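Long-range contact in signal recognition particle subunit srp14 (Schizosaccharomyces pombe, PDB 2W9J), which probably serves as a subunit of the fungal signal recognition particle, the ribonucleoprotein that targets secretory and membrane proteins to the endoplasmic reticulum during translation: residues E6-K11 and E56-V61. Sequence-based numbering, arbitrary orientation.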
loop_
_atom_site.group_PDB
_atom_site.type_symbol
_atom_site.label_atom_id
_atom_site.label_comp_id
_atom_site.label_asym_id
_atom_site.label_seq_id
_atom_site.Cartn_x
_atom_site.Cartn_y
_atom_site.Cartn_z
ATOM N N GLU A 6 -7.291 3.567 -2.967
ATOM C CA GLU A 6 -7.031 5.003 -2.970
ATOM C C GLU A 6 -6.738 5.525 -1.562
ATOM O O GLU A 6 -5.898 6.393 -1.386
ATOM C CB GLU A 6 -8.156 5.776 -3.689
ATOM C CG GLU A 6 -8.164 5.526 -5.225
ATOM C CD GLU A 6 -9.308 6.218 -6.013
ATOM O OE1 GLU A 6 -10.353 6.591 -5.421
ATOM O OE2 GLU A 6 -9.157 6.378 -7.255
ATOM N N GLU A 7 -7.391 4.970 -0.552
ATOM C CA GLU A 7 -7.079 5.329 0.838
ATOM C C GLU A 7 -5.746 4.733 1.340
ATOM O O GLU A 7 -5.035 5.378 2.107
ATOM C CB GLU A 7 -8.238 4.961 1.778
ATOM C CG GLU A 7 -8.167 5.609 3.162
ATOM C CD GLU A 7 -8.016 7.134 3.102
ATOM O OE1 GLU A 7 -8.821 7.788 2.396
ATOM O OE2 GLU A 7 -7.091 7.681 3.758
ATOM N N PHE A 8 -5.414 3.517 0.907
ATOM C CA PHE A 8 -4.154 2.865 1.288
ATOM C C PHE A 8 -2.964 3.680 0.810
ATOM O O PHE A 8 -2.006 3.879 1.548
ATOM C CB PHE A 8 -4.089 1.470 0.679
ATOM C CG PHE A 8 -2.793 0.734 0.933
ATOM C CD1 PHE A 8 -2.663 -0.112 2.028
ATOM C CD2 PHE A 8 -1.734 0.833 0.049
ATOM C CE1 PHE A 8 -1.486 -0.805 2.258
ATOM C CE2 PHE A 8 -0.553 0.136 0.276
ATOM C CZ PHE A 8 -0.435 -0.684 1.373
ATOM N N LEU A 9 -3.033 4.146 -0.430
ATOM C CA LEU A 9 -2.001 4.995 -0.999
ATOM C C LEU A 9 -1.938 6.345 -0.308
ATOM O O LEU A 9 -0.863 6.940 -0.215
ATOM C CB LEU A 9 -2.253 5.197 -2.490
ATOM C CG LEU A 9 -2.169 3.911 -3.302
ATOM C CD1 LEU A 9 -2.618 4.133 -4.720
ATOM C CD2 LEU A 9 -0.776 3.332 -3.244
ATOM N N LYS A 10 -3.089 6.827 0.160
ATOM C CA LYS A 10 -3.157 8.102 0.860
ATOM C C LYS A 10 -2.493 7.989 2.225
ATOM O O LYS A 10 -1.770 8.901 2.652
ATOM C CB LYS A 10 -4.600 8.577 1.013
ATOM C CG LYS A 10 -4.760 9.856 1.843
ATOM C CD LYS A 10 -3.900 11.010 1.284
ATOM C CE LYS A 10 -3.715 12.151 2.289
ATOM N NZ LYS A 10 -2.398 12.836 2.124
ATOM N N LYS A 11 -2.736 6.867 2.898
ATOM C CA LYS A 11 -2.225 6.659 4.255
ATOM C C LYS A 11 -0.754 6.232 4.239
ATOM O O LYS A 11 -0.019 6.481 5.198
ATOM C CB LYS A 11 -3.112 5.660 5.015
ATOM C CG LYS A 11 -2.984 5.708 6.547
ATOM C CD LYS A 11 -3.203 7.110 7.126
ATOM C CE LYS A 11 -2.324 7.331 8.360
ATOM N NZ LYS A 11 -2.045 8.773 8.624
ATOM N N GLU A 56 1.264 1.904 12.878
ATOM C CA GLU A 56 0.461 0.717 12.675
ATOM C C GLU A 56 0.602 0.218 11.229
ATOM O O GLU A 56 1.140 0.915 10.351
ATOM C CB GLU A 56 -1.005 1.050 12.952
ATOM C CG GLU A 56 -1.554 2.134 12.008
ATOM C CD GLU A 56 -2.908 2.674 12.422
ATOM O OE1 GLU A 56 -3.604 2.041 13.258
ATOM O OE2 GLU A 56 -3.277 3.745 11.892
ATOM N N LYS A 57 0.103 -0.996 11.011
ATOM C CA LYS A 57 -0.030 -1.605 9.698
ATOM C C LYS A 57 -1.209 -0.969 8.925
ATOM O O LYS A 57 -2.129 -0.408 9.538
ATOM C CB LYS A 57 -0.222 -3.120 9.897
ATOM C CG LYS A 57 -0.729 -3.925 8.682
ATOM C CD LYS A 57 -0.927 -5.409 9.025
ATOM C CE LYS A 57 -2.171 -5.663 9.896
ATOM N NZ LYS A 57 -3.491 -5.306 9.246
ATOM N N ILE A 58 -1.154 -1.028 7.588
ATOM C CA ILE A 58 -2.284 -0.667 6.707
ATOM C C ILE A 58 -2.516 -1.740 5.628
ATOM O O ILE A 58 -1.584 -2.426 5.221
ATOM C CB ILE A 58 -2.128 0.739 6.073
ATOM C CG1 ILE A 58 -0.728 0.919 5.466
ATOM C CG2 ILE A 58 -2.441 1.829 7.113
ATOM C CD1 ILE A 58 -0.617 2.069 4.509
ATOM N N SER A 59 -3.760 -1.898 5.186
ATOM C CA SER A 59 -4.136 -3.037 4.341
ATOM C C SER A 59 -5.041 -2.633 3.214
ATOM O O SER A 59 -5.874 -1.741 3.375
ATOM C CB SER A 59 -4.921 -4.052 5.141
ATOM O OG SER A 59 -4.142 -4.606 6.165
ATOM N N THR A 60 -4.902 -3.330 2.090
ATOM C CA THR A 60 -5.838 -3.198 0.983
ATOM C C THR A 60 -5.850 -4.458 0.123
ATOM O O THR A 60 -4.867 -5.213 0.094
ATOM C CB THR A 60 -5.549 -1.929 0.135
ATOM O OG1 THR A 60 -6.688 -1.628 -0.676
ATOM C CG2 THR A 60 -4.303 -2.080 -0.733
ATOM N N VAL A 61 -6.970 -4.716 -0.544
ATOM C CA VAL A 61 -7.033 -5.836 -1.470
ATOM C C VAL A 61 -7.012 -5.313 -2.896
ATOM O O VAL A 61 -7.908 -4.568 -3.318
ATOM C CB VAL A 61 -8.261 -6.731 -1.249
ATOM C CG1 VAL A 61 -8.325 -7.806 -2.318
ATOM C CG2 VAL A 61 -8.205 -7.379 0.130
#
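Phe-8 of helix 5-17 stands with its ring between Ile-58 and Thr-60, two residues that point from the same side of strand 57-63 toward the helix. Both make CH-pi contacts, one over each face. Ile-58 CD1 lies 4.1 Å from the centroid of the Phe-8 ring. Thr-60 CG2 sits over the opposite face, 3.9 Å from the Phe-8 ring centroid. Each methyl is shifted toward the rim. The side chain starts toward the strand, and with CG anti to the backbone N (chi1 176°) the ring lies between the two residues.

Apolar contacts extend this packing. Ile-58 CG1 is 3.7 Å from Phe-8 CE1, and CB of Thr-60 is 3.7 Å from CB of Phe-8. Lys-11, one turn on, adds a looser contact through its aliphatic chain: CG is 4.0 Å from Ile-58 CG2. Its chain then bends away from the strand.

Backbone atoms meet the ring differently. Ile-58 O and Ser-59 N lie at its edge, in plane; Ile-58 O is 3.4 Å from Phe-8 CE1.

No hydrogen bond joins the two segments. The hydroxyl of Thr-60 bonds instead to Leu-3 O and Asn-5 OD1, near the start of the helix, while its methyl faces the ring. Phe-8 also touches Ile-48 and Ala-50 of the neighbouring strand 45-51 and Phe-70 of helix 67-76.

The axes of helix 6-11 and strand 57-61 come within 8.1 Å and run roughly antiparallel, at 154°. This is helix-on-sheet packing in the alpha-beta-beta-beta-alpha fold of the SRP9/14 family. The contact is almost wholly apolar and buried, so side-chain packing holds it, centred on the Phe-8 ring.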